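Local coordinates for protein nudix Hydrolase, RenU (Mycolicibacterium smegmatis, PDB 6UUF) that probably hydrolyses nucleoside diphosphate-linked substrates, NADH perhaps among them, as a magnesium-dependent member of the Nudix family, at residues Q42-A45 with P46-Q50; S63-P67 with E68-V72; W131-E134 with D135-A138; A148-Q151 with R152-V156. The protein carries 3 engineered substitutions. One frame throughout, in Å; residues are numbered along the deposited sequence.

Contact 1: residues Q42-A45 with P46-Q50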
loop_
_atom_site.group_PDB
_atom_site.type_symbol
_atom_site.label_atom_id
_atom_site.label_comp_id
_atom_site.label_asym_id
_atom_site.label_seq_id
_atom_site.Cartn_x
_atom_site.Cartn_y
_atom_site.Cartn_z
ATOM N N GLN A 42 5.596 5.897 -0.866
ATOM C CA GLN A 42 6.375 6.138 0.309
ATOM C C GLN A 42 7.796 5.600 0.111
ATOM O O GLN A 42 7.980 4.439 -0.268
ATOM C CB GLN A 42 5.726 5.438 1.490
ATOM C CG GLN A 42 6.333 5.817 2.823
ATOM C CD GLN A 42 5.838 4.911 3.915
ATOM O OE1 GLN A 42 5.873 3.689 3.775
ATOM N NE2 GLN A 42 5.397 5.498 5.017
ATOM N N HIS A 43 8.771 6.485 0.348
ATOM C CA HIS A 43 10.187 6.130 0.353
ATOM C C HIS A 43 10.546 5.671 1.759
ATOM O O HIS A 43 10.377 6.422 2.729
ATOM C CB HIS A 43 11.019 7.333 -0.001
ATOM C CG HIS A 43 12.469 7.020 -0.203
ATOM N ND1 HIS A 43 12.908 6.013 -1.036
ATOM C CD2 HIS A 43 13.586 7.594 0.309
ATOM C CE1 HIS A 43 14.230 5.977 -1.028
ATOM N NE2 HIS A 43 14.666 6.925 -0.220
ATOM N N ARG A 44 11.059 4.461 1.877
ATOM C CA ARG A 44 11.167 3.852 3.186
ATOM C C ARG A 44 12.479 4.361 3.815
ATOM O O ARG A 44 13.543 4.320 3.171
ATOM C CB ARG A 44 11.107 2.324 3.073
ATOM C CG ARG A 44 9.985 1.785 2.154
ATOM C CD ARG A 44 8.629 1.622 2.793
ATOM N NE ARG A 44 8.342 0.196 2.966
ATOM C CZ ARG A 44 8.523 -0.514 4.080
ATOM N NH1 ARG A 44 8.995 0.043 5.208
ATOM N NH2 ARG A 44 8.226 -1.816 4.064
ATOM N N ALA A 45 12.389 4.911 5.028
ATOM C CA ALA A 45 13.596 5.359 5.761
ATOM C C ALA A 45 14.526 4.145 5.968
ATOM O O ALA A 45 14.021 3.103 6.350
ATOM C CB ALA A 45 13.204 5.977 7.103
ATOM N N PRO A 46 15.849 4.252 5.668
ATOM C CA PRO A 46 16.859 3.174 5.938
ATOM C C PRO A 46 16.748 2.345 7.240
ATOM O O PRO A 46 16.969 1.122 7.196
ATOM C CB PRO A 46 18.191 3.934 5.873
ATOM C CG PRO A 46 17.925 4.911 4.750
ATOM C CD PRO A 46 16.455 5.303 4.821
ATOM N N TRP A 47 16.374 2.995 8.358
ATOM C CA TRP A 47 16.112 2.270 9.619
ATOM C C TRP A 47 14.887 1.351 9.633
ATOM O O TRP A 47 14.783 0.544 10.541
ATOM C CB TRP A 47 16.064 3.196 10.851
ATOM C CG TRP A 47 15.083 4.344 10.845
ATOM C CD1 TRP A 47 15.393 5.659 10.657
ATOM C CD2 TRP A 47 13.660 4.299 11.100
ATOM N NE1 TRP A 47 14.262 6.432 10.745
ATOM C CE2 TRP A 47 13.182 5.632 11.015
ATOM C CE3 TRP A 47 12.745 3.267 11.369
ATOM C CZ2 TRP A 47 11.813 5.975 11.192
ATOM C CZ3 TRP A 47 11.363 3.604 11.547
ATOM C CH2 TRP A 47 10.925 4.959 11.466
ATOM N N SER A 48 13.952 1.499 8.677
ATOM C CA SER A 48 12.760 0.628 8.573
ATOM C C SER A 48 12.981 -0.541 7.598
ATOM O O SER A 48 14.001 -0.584 6.849
ATOM C CB SER A 48 11.501 1.434 8.174
ATOM O OG SER A 48 11.490 1.798 6.791
ATOM N N HIS A 49 12.017 -1.472 7.628
ATOM C CA HIS A 49 12.005 -2.683 6.767
ATOM C C HIS A 49 12.112 -2.299 5.289
ATOM O O HIS A 49 11.228 -1.629 4.724
ATOM C CB HIS A 49 10.738 -3.547 7.019
ATOM C CG HIS A 49 10.758 -4.894 6.351
ATOM N ND1 HIS A 49 10.215 -5.116 5.100
ATOM C CD2 HIS A 49 11.227 -6.096 6.777
ATOM C CE1 HIS A 49 10.373 -6.388 4.776
ATOM N NE2 HIS A 49 10.991 -7.002 5.772
ATOM N N GLN A 50 13.220 -2.710 4.679
ATOM C CA GLN A 50 13.501 -2.438 3.286
ATOM C C GLN A 50 13.630 -0.910 3.043
ATOM O O GLN A 50 13.121 -0.371 2.056
ATOM C CB GLN A 50 12.422 -3.106 2.413
ATOM C CG GLN A 50 12.966 -3.814 1.191
ATOM C CD GLN A 50 13.522 -5.181 1.513
ATOM O OE1 GLN A 50 12.778 -6.160 1.610
ATOM N NE2 GLN A 50 14.830 -5.261 1.668
#

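Contact 2: residues S63-P67 with E68-V72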
loop_
_atom_site.group_PDB
_atom_site.type_symbol
_atom_site.label_atom_id
_atom_site.label_comp_id
_atom_site.label_asym_id
_atom_site.label_seq_id
_atom_site.Cartn_x
_atom_site.Cartn_y
_atom_site.Cartn_z
ATOM N N SER A 63 -7.112 -7.017 14.580
ATOM C CA SER A 63 -8.139 -8.047 14.749
ATOM C C SER A 63 -9.567 -7.681 14.409
ATOM O O SER A 63 -10.317 -8.551 14.051
ATOM C CB SER A 63 -8.152 -8.546 16.191
ATOM O OG SER A 63 -6.860 -8.934 16.571
ATOM N N HIS A 64 -9.927 -6.411 14.504
ATOM C CA HIS A 64 -11.286 -6.006 14.318
ATOM C C HIS A 64 -11.486 -5.231 12.986
ATOM O O HIS A 64 -12.584 -4.819 12.671
ATOM C CB HIS A 64 -11.687 -5.159 15.494
ATOM C CG HIS A 64 -10.973 -3.866 15.553
ATOM N ND1 HIS A 64 -9.664 -3.761 15.959
ATOM C CD2 HIS A 64 -11.367 -2.622 15.220
ATOM C CE1 HIS A 64 -9.289 -2.499 15.901
ATOM N NE2 HIS A 64 -10.303 -1.789 15.455
ATOM N N GLU A 65 -10.421 -5.125 12.192
ATOM C CA GLU A 65 -10.366 -4.248 11.032
ATOM C C GLU A 65 -10.504 -5.006 9.753
ATOM O O GLU A 65 -10.037 -6.113 9.615
ATOM C CB GLU A 65 -9.016 -3.586 10.939
ATOM C CG GLU A 65 -8.806 -2.464 11.908
ATOM C CD GLU A 65 -7.451 -1.818 11.742
ATOM O OE1 GLU A 65 -6.436 -2.484 11.426
ATOM O OE2 GLU A 65 -7.384 -0.626 11.975
ATOM N N THR A 66 -11.094 -4.345 8.777
ATOM C CA THR A 66 -11.063 -4.844 7.418
ATOM C C THR A 66 -9.726 -4.411 6.847
ATOM O O THR A 66 -9.124 -3.437 7.378
ATOM C CB THR A 66 -12.196 -4.229 6.613
ATOM O OG1 THR A 66 -12.027 -2.799 6.617
ATOM C CG2 THR A 66 -13.562 -4.651 7.231
ATOM N N PRO A 67 -9.251 -5.127 5.795
ATOM C CA PRO A 67 -8.091 -4.644 5.051
ATOM C C PRO A 67 -8.215 -3.160 4.653
ATOM O O PRO A 67 -7.248 -2.418 4.816
ATOM C CB PRO A 67 -8.033 -5.569 3.806
ATOM C CG PRO A 67 -8.882 -6.740 4.116
ATOM C CD PRO A 67 -9.892 -6.293 5.146
ATOM N N GLU A 68 -9.396 -2.726 4.213
ATOM C CA GLU A 68 -9.639 -1.321 3.871
ATOM C C GLU A 68 -9.404 -0.329 5.029
ATOM O O GLU A 68 -8.743 0.711 4.883
ATOM C CB GLU A 68 -10.989 -1.039 3.128
ATOM C CG GLU A 68 -12.187 -1.962 3.263
ATOM C CD GLU A 68 -12.061 -3.324 2.561
ATOM O OE1 GLU A 68 -11.530 -4.231 3.227
ATOM O OE2 GLU A 68 -12.562 -3.526 1.428
ATOM N N GLN A 69 -9.906 -0.669 6.187
ATOM C CA GLN A 69 -9.684 0.156 7.346
ATOM C C GLN A 69 -8.237 0.205 7.690
ATOM O O GLN A 69 -7.733 1.262 8.043
ATOM C CB GLN A 69 -10.491 -0.381 8.520
ATOM C CG GLN A 69 -11.959 -0.116 8.292
ATOM C CD GLN A 69 -12.820 -0.770 9.314
ATOM O OE1 GLN A 69 -12.611 -1.890 9.696
ATOM N NE2 GLN A 69 -13.821 -0.066 9.737
ATOM N N ALA A 70 -7.552 -0.931 7.594
ATOM C CA ALA A 70 -6.168 -0.959 8.024
ATOM C C ALA A 70 -5.329 -0.045 7.134
ATOM O O ALA A 70 -4.527 0.710 7.637
ATOM C CB ALA A 70 -5.603 -2.358 8.010
ATOM N N ALA A 71 -5.551 -0.100 5.824
ATOM C CA ALA A 71 -4.762 0.668 4.861
ATOM C C ALA A 71 -5.029 2.180 4.964
ATOM O O ALA A 71 -4.143 2.998 4.827
ATOM C CB ALA A 71 -5.027 0.176 3.454
ATOM N N VAL A 72 -6.258 2.539 5.207
ATOM C CA VAL A 72 -6.628 3.929 5.368
ATOM C C VAL A 72 -6.014 4.463 6.660
ATOM O O VAL A 72 -5.432 5.555 6.646
ATOM C CB VAL A 72 -8.156 4.078 5.306
ATOM C CG1 VAL A 72 -8.598 5.481 5.670
ATOM C CG2 VAL A 72 -8.624 3.746 3.910
HETATM O O HOH W 1 -14.550 -3.701 10.891
#

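Contact 3: residues W131-E134 with D135-A138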
loop_
_atom_site.group_PDB
_atom_site.type_symbol
_atom_site.label_atom_id
_atom_site.label_comp_id
_atom_site.label_asym_id
_atom_site.label_seq_id
_atom_site.Cartn_x
_atom_site.Cartn_y
_atom_site.Cartn_z
ATOM N N TRP A 131 4.015 11.781 -5.137
ATOM C CA TRP A 131 3.079 11.453 -6.169
ATOM C C TRP A 131 3.883 11.090 -7.384
ATOM O O TRP A 131 4.768 11.848 -7.771
ATOM C CB TRP A 131 2.165 12.632 -6.421
ATOM C CG TRP A 131 1.144 12.788 -5.352
ATOM C CD1 TRP A 131 1.143 13.704 -4.326
ATOM C CD2 TRP A 131 -0.026 11.994 -5.185
ATOM N NE1 TRP A 131 0.032 13.529 -3.548
ATOM C CE2 TRP A 131 -0.709 12.496 -4.041
ATOM C CE3 TRP A 131 -0.578 10.903 -5.900
ATOM C CZ2 TRP A 131 -1.910 11.941 -3.577
ATOM C CZ3 TRP A 131 -1.776 10.360 -5.464
ATOM C CH2 TRP A 131 -2.440 10.880 -4.301
ATOM N N VAL A 132 3.617 9.928 -7.964
ATOM C CA VAL A 132 4.444 9.397 -9.084
ATOM C C VAL A 132 3.510 8.979 -10.206
ATOM O O VAL A 132 2.570 8.236 -9.992
ATOM C CB VAL A 132 5.270 8.185 -8.647
ATOM C CG1 VAL A 132 6.035 7.537 -9.808
ATOM C CG2 VAL A 132 6.239 8.605 -7.549
ATOM N N LEU A 133 3.728 9.475 -11.405
ATOM C CA LEU A 133 2.908 9.028 -12.536
ATOM C C LEU A 133 2.942 7.497 -12.612
ATOM O O LEU A 133 4.001 6.918 -12.450
ATOM C CB LEU A 133 3.372 9.651 -13.848
ATOM C CG LEU A 133 3.049 11.142 -13.965
ATOM C CD1 LEU A 133 3.813 11.777 -15.124
ATOM C CD2 LEU A 133 1.566 11.376 -14.116
ATOM N N GLU A 134 1.766 6.881 -12.784
ATOM C CA GLU A 134 1.644 5.441 -12.918
ATOM C C GLU A 134 2.638 4.789 -13.864
ATOM O O GLU A 134 3.207 3.760 -13.544
ATOM C CB GLU A 134 0.251 5.084 -13.429
ATOM C CG GLU A 134 -0.833 5.045 -12.395
ATOM C CD GLU A 134 -2.080 4.321 -12.912
ATOM O OE1 GLU A 134 -2.672 4.831 -13.910
ATOM O OE2 GLU A 134 -2.439 3.242 -12.341
ATOM N N ASP A 135 2.842 5.393 -15.028
ATOM C CA ASP A 135 3.839 4.912 -16.021
ATOM C C ASP A 135 5.280 4.999 -15.543
ATOM O O ASP A 135 6.171 4.356 -16.131
ATOM C CB ASP A 135 3.740 5.721 -17.336
ATOM C CG ASP A 135 2.469 5.411 -18.133
ATOM O OD1 ASP A 135 2.081 4.230 -18.265
ATOM O OD2 ASP A 135 1.854 6.362 -18.657
ATOM N N GLN A 136 5.535 5.837 -14.531
ATOM C CA GLN A 136 6.897 6.023 -14.010
ATOM C C GLN A 136 7.190 5.301 -12.702
ATOM O O GLN A 136 8.349 5.282 -12.267
ATOM C CB GLN A 136 7.195 7.510 -13.886
ATOM C CG GLN A 136 7.105 8.180 -15.252
ATOM C CD GLN A 136 7.862 9.461 -15.314
ATOM O OE1 GLN A 136 8.766 9.584 -16.148
ATOM N NE2 GLN A 136 7.536 10.425 -14.408
ATOM N N VAL A 137 6.178 4.655 -12.105
ATOM C CA VAL A 137 6.376 3.919 -10.848
ATOM C C VAL A 137 7.504 2.886 -10.953
ATOM O O VAL A 137 8.373 2.842 -10.087
ATOM C CB VAL A 137 5.049 3.258 -10.359
ATOM C CG1 VAL A 137 5.301 2.192 -9.286
ATOM C CG2 VAL A 137 4.111 4.348 -9.837
ATOM N N ALA A 138 7.499 2.073 -12.012
ATOM C CA ALA A 138 8.491 0.995 -12.206
ATOM C C ALA A 138 9.905 1.470 -12.491
ATOM O O ALA A 138 10.838 0.666 -12.496
ATOM C CB ALA A 138 8.048 0.100 -13.343
HETATM O O HOH W 2 5.110 1.747 -13.875
#

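Contact 4: residues A148-Q151 with R152-V156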
loop_
_atom_site.group_PDB
_atom_site.type_symbol
_atom_site.label_atom_id
_atom_site.label_comp_id
_atom_site.label_asym_id
_atom_site.label_seq_id
_atom_site.Cartn_x
_atom_site.Cartn_y
_atom_site.Cartn_z
ATOM N N ALA A 148 7.068 -7.034 -7.419
ATOM C CA ALA A 148 6.613 -8.324 -7.888
ATOM C C ALA A 148 5.137 -8.264 -8.242
ATOM O O ALA A 148 4.675 -9.015 -9.102
ATOM C CB ALA A 148 6.849 -9.362 -6.803
ATOM N N SER A 149 4.408 -7.369 -7.561
ATOM C CA SER A 149 2.980 -7.166 -7.768
ATOM C C SER A 149 2.596 -6.069 -8.705
ATOM O O SER A 149 1.447 -6.032 -9.147
ATOM C CB SER A 149 2.318 -6.862 -6.418
ATOM O OG SER A 149 2.400 -8.030 -5.643
ATOM N N TRP A 150 3.518 -5.142 -8.980
ATOM C CA TRP A 150 3.149 -3.906 -9.635
ATOM C C TRP A 150 2.443 -4.110 -10.966
ATOM O O TRP A 150 1.411 -3.480 -11.215
ATOM C CB TRP A 150 4.370 -2.970 -9.756
ATOM C CG TRP A 150 4.064 -1.669 -10.464
ATOM C CD1 TRP A 150 4.656 -1.187 -11.612
ATOM C CD2 TRP A 150 3.045 -0.747 -10.115
ATOM N NE1 TRP A 150 4.091 -0.001 -11.963
ATOM C CE2 TRP A 150 3.104 0.307 -11.054
ATOM C CE3 TRP A 150 2.111 -0.681 -9.067
ATOM C CZ2 TRP A 150 2.244 1.409 -10.999
ATOM C CZ3 TRP A 150 1.247 0.421 -9.012
ATOM C CH2 TRP A 150 1.326 1.453 -9.976
ATOM N N GLN A 151 2.963 -4.982 -11.834
ATOM C CA GLN A 151 2.346 -5.113 -13.170
ATOM C C GLN A 151 0.923 -5.590 -13.037
ATOM O O GLN A 151 0.021 -5.085 -13.712
ATOM C CB GLN A 151 3.154 -6.041 -14.090
ATOM C CG GLN A 151 2.457 -6.494 -15.392
ATOM C CD GLN A 151 1.928 -5.383 -16.327
ATOM O OE1 GLN A 151 2.387 -4.232 -16.312
ATOM N NE2 GLN A 151 0.948 -5.753 -17.171
ATOM N N ARG A 152 0.719 -6.566 -12.145
ATOM C CA ARG A 152 -0.608 -7.073 -11.874
ATOM C C ARG A 152 -1.544 -5.960 -11.351
ATOM O O ARG A 152 -2.643 -5.793 -11.889
ATOM C CB ARG A 152 -0.536 -8.258 -10.931
ATOM C CG ARG A 152 -1.832 -9.064 -10.847
ATOM C CD ARG A 152 -2.155 -9.875 -12.126
ATOM N NE ARG A 152 -3.522 -10.435 -12.039
ATOM C CZ ARG A 152 -4.593 -10.068 -12.755
ATOM N NH1 ARG A 152 -4.536 -9.140 -13.721
ATOM N NH2 ARG A 152 -5.756 -10.667 -12.509
ATOM N N LEU A 153 -1.087 -5.157 -10.380
ATOM C CA LEU A 153 -1.873 -3.992 -9.935
ATOM C C LEU A 153 -2.220 -3.037 -11.048
ATOM O O LEU A 153 -3.305 -2.472 -11.050
ATOM C CB LEU A 153 -1.147 -3.199 -8.837
ATOM C CG LEU A 153 -1.130 -3.957 -7.536
ATOM C CD1 LEU A 153 -0.094 -3.423 -6.581
ATOM C CD2 LEU A 153 -2.513 -3.920 -6.906
ATOM N N ARG A 154 -1.294 -2.806 -11.981
ATOM C CA ARG A 154 -1.609 -1.952 -13.131
ATOM C C ARG A 154 -2.748 -2.494 -13.980
ATOM O O ARG A 154 -3.614 -1.731 -14.437
ATOM C CB ARG A 154 -0.382 -1.807 -13.998
ATOM C CG ARG A 154 0.634 -0.900 -13.379
ATOM C CD ARG A 154 0.540 0.445 -14.036
ATOM N NE ARG A 154 1.474 0.521 -15.132
ATOM C CZ ARG A 154 1.522 1.509 -16.012
ATOM N NH1 ARG A 154 0.631 2.513 -16.003
ATOM N NH2 ARG A 154 2.471 1.467 -16.923
ATOM N N GLU A 155 -2.725 -3.811 -14.212
ATOM C CA GLU A 155 -3.790 -4.457 -15.001
ATOM C C GLU A 155 -5.143 -4.244 -14.292
ATOM O O GLU A 155 -6.145 -3.874 -14.888
ATOM C CB GLU A 155 -3.490 -5.944 -15.207
ATOM C CG GLU A 155 -2.276 -6.184 -16.087
ATOM C CD GLU A 155 -1.738 -7.614 -16.130
ATOM O OE1 GLU A 155 -2.228 -8.521 -15.414
ATOM O OE2 GLU A 155 -0.777 -7.834 -16.906
ATOM N N VAL A 156 -5.139 -4.440 -12.994
ATOM C CA VAL A 156 -6.312 -4.149 -12.201
ATOM C C VAL A 156 -6.677 -2.675 -12.210
ATOM O O VAL A 156 -7.820 -2.334 -12.407
ATOM C CB VAL A 156 -6.142 -4.613 -10.750
ATOM C CG1 VAL A 156 -7.329 -4.196 -9.897
ATOM C CG2 VAL A 156 -5.972 -6.132 -10.721
HETATM O O HOH W 3 2.710 -8.416 -11.260
#

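Contact 1: residues Q42-A45 with P46-Q50
The carbonyl oxygen Ala45 O is held twice by Ser48. The backbone Ser48 N donates at 2.8 Å from above the carbonyl plane, closing the type I beta turn from Ala45 to Ser48. The hydroxyl Ser48 OG donates at 2.9 Å in that plane, on a lone pair; its chi1 of 75° tucks the oxygen between the backbone N and carbonyl carbon. Trp47 lays one face of its five-membered ring over the Ala45 methyl, a CH-pi contact with CB 4.0 Å from the ring centroid. Arg44 bends at chi2 and chi3. His49 O sits over one face of the Arg44 guanidinium, 2.8 Å from Arg44 NH1 but at an angle too poor for a hydrogen bond, while Arg44 NH2 comes to the edge of the His49 ring, 4.0 Å from ND1, the two planes 26° apart. A leucine in place of Arg44 would probably leave His49 O without its nearby positive charge and the loop freer to shift. This surface turn lies between strands 37-44 and 54-60; Arg44 pairs its backbone with Gly52 and Thr53, and NH1 makes a long, weak ion pair with Glu125 just before strand 126-133.

Contact 2: residues S63-P67 with E68-V72
Thr66 and Gln69 lie obliquely across one another at the start of a helix, and their exchange of bonds makes a capping box. Thr66 is the N-cap: with chi1 at 60° its OG1 turns inward and accepts from Gln69 N at 3.0 Å, nearly straight at 161°. In return Gln69 folds its extended side chain back along the cap, and Gln69 OE1 accepts from Thr66 N at 3.0 Å in the carbonyl plane, on a lone pair. The same OE1 receives a weak bond from Thr66 OG1 and a water that also donates to His64 O, so several donors fix the rotation of this amide. A valine at Thr66 would probably leave Gln69 N without its cap and the glutamine amide freer to swing away.

Glu68 runs alongside Pro67, pointing the same way; its bend at chi2 brings OE1 to 3.3 Å from Pro67 CD and 3.5 Å from Thr66 CB. On another side, extended Glu65 sets OE1 3.5 Å from the Ala70 methyl, while its charge is answered by a salt bridge to Arg73, further along the helix.

The loop, the helix and this Glu-Arg pair match the Nudix box, the loop-helix-loop signature of the family. Helix 67-79 leans on the mixed sheet: Ala70 and Ala71 meet Ala24 of strand 23-31, Pro67 touches Thr108 of strand 104-113, and Glu68 and Val72 reach strand 87-98.

Contact 3: residues W131-E134 with D135-A138
Asp135 carries the chain on from Glu134 into a turn, at the point where strand 126-133 gives out. Each acid looks elsewhere for a partner: Asp135 makes a salt bridge to Arg154, and Glu134 a weak hydrogen bond to Thr157. Gln136 comes next and turns the chain back on itself, its N donating to Leu133 O at 2.8 Å from well above the carbonyl plane. Its side chain runs beside that of Leu133, the amide NE2 resting 4.0 Å from the CD1 methyl. In the Nudix fold this is the link from a strand of the central mixed sheet to the C-terminal helix 144-158, and Val132, Gln136 and Val137 meet where it bends. Val137 points its CG2 at Val132 CG1, 3.7 Å away, the two side chains crossing at about a right angle. Val132 offers that methyl because chi1 of 175° sets CG1 opposite its own N. Val137 N gives a weak bond to Glu134 O, 3.4 Å long; Val137 also packs against Phe146 and Trp150. At Ala138 a water takes over, accepting from Ala138 N at 3.0 Å and donating to Glu134 O.

Contact 4: residues A148-Q151 with R152-V156
Trp150 and Arg154, one helical turn apart, make the close-packed side. Arg154 CG sits over one face of the indole, a CH-pi contact 3.9 Å from the centroid of the six-membered ring, and CD follows at 3.6 Å from Trp150 CZ2. Bends at chi2 and chi3 then lay the guanidinium almost parallel to the ring, the planes 5° apart, and carry its charge to a salt bridge with Asp135. Leu153 CB touches the same ring at CE3, 4.1 Å away, its side chain crossing the indole at about a right angle.

The opposite character shows at Gln151, Arg152 and Glu155, where the contacts are polar and largely exposed. Gln151 NE2 donates to Glu155 OE2 at 2.7 Å, with the amide turned 83° from the carboxylate. Glu155 OE1 receives Arg152 NH1 at 2.9 Å in a salt bridge, so both carboxylate oxygens are engaged. A water stands in for a direct backbone bond, donating to Ala148 O and accepting from Arg152 N.

Leu153 faces Thr94 and Thr109 of the mixed sheet. Trp150 and Leu153 on the packed side, and Gln151, Arg152 and Glu155 on the other, make this an amphipathic helix, the C-terminal one flanking the sheet in the Nudix alpha/beta/alpha sandwich.

Contact 1 is a surface turn, while the other three are partly buried against the mixed sheet. Contacts 1 and 3 follow neighbouring strands, 37-44 and 126-133, yet their centres lie about 19 Å apart. Contacts 3 and 4 touch by a salt bridge and by apolar packing, with Val137 CG1 3.4 Å from Trp150 CE2, so the strand end and helix 144-158 are joined. Contact 2, on helix 67-79, stands across the chain's centre from contact 3. A side-chain hydroxyl bonds to the backbone in both contacts 1 and 2, in a turn and at a helix N-terminus, whereas contact 4, mid-helix, adds ring packing and an exposed polar network to its backbone bonds.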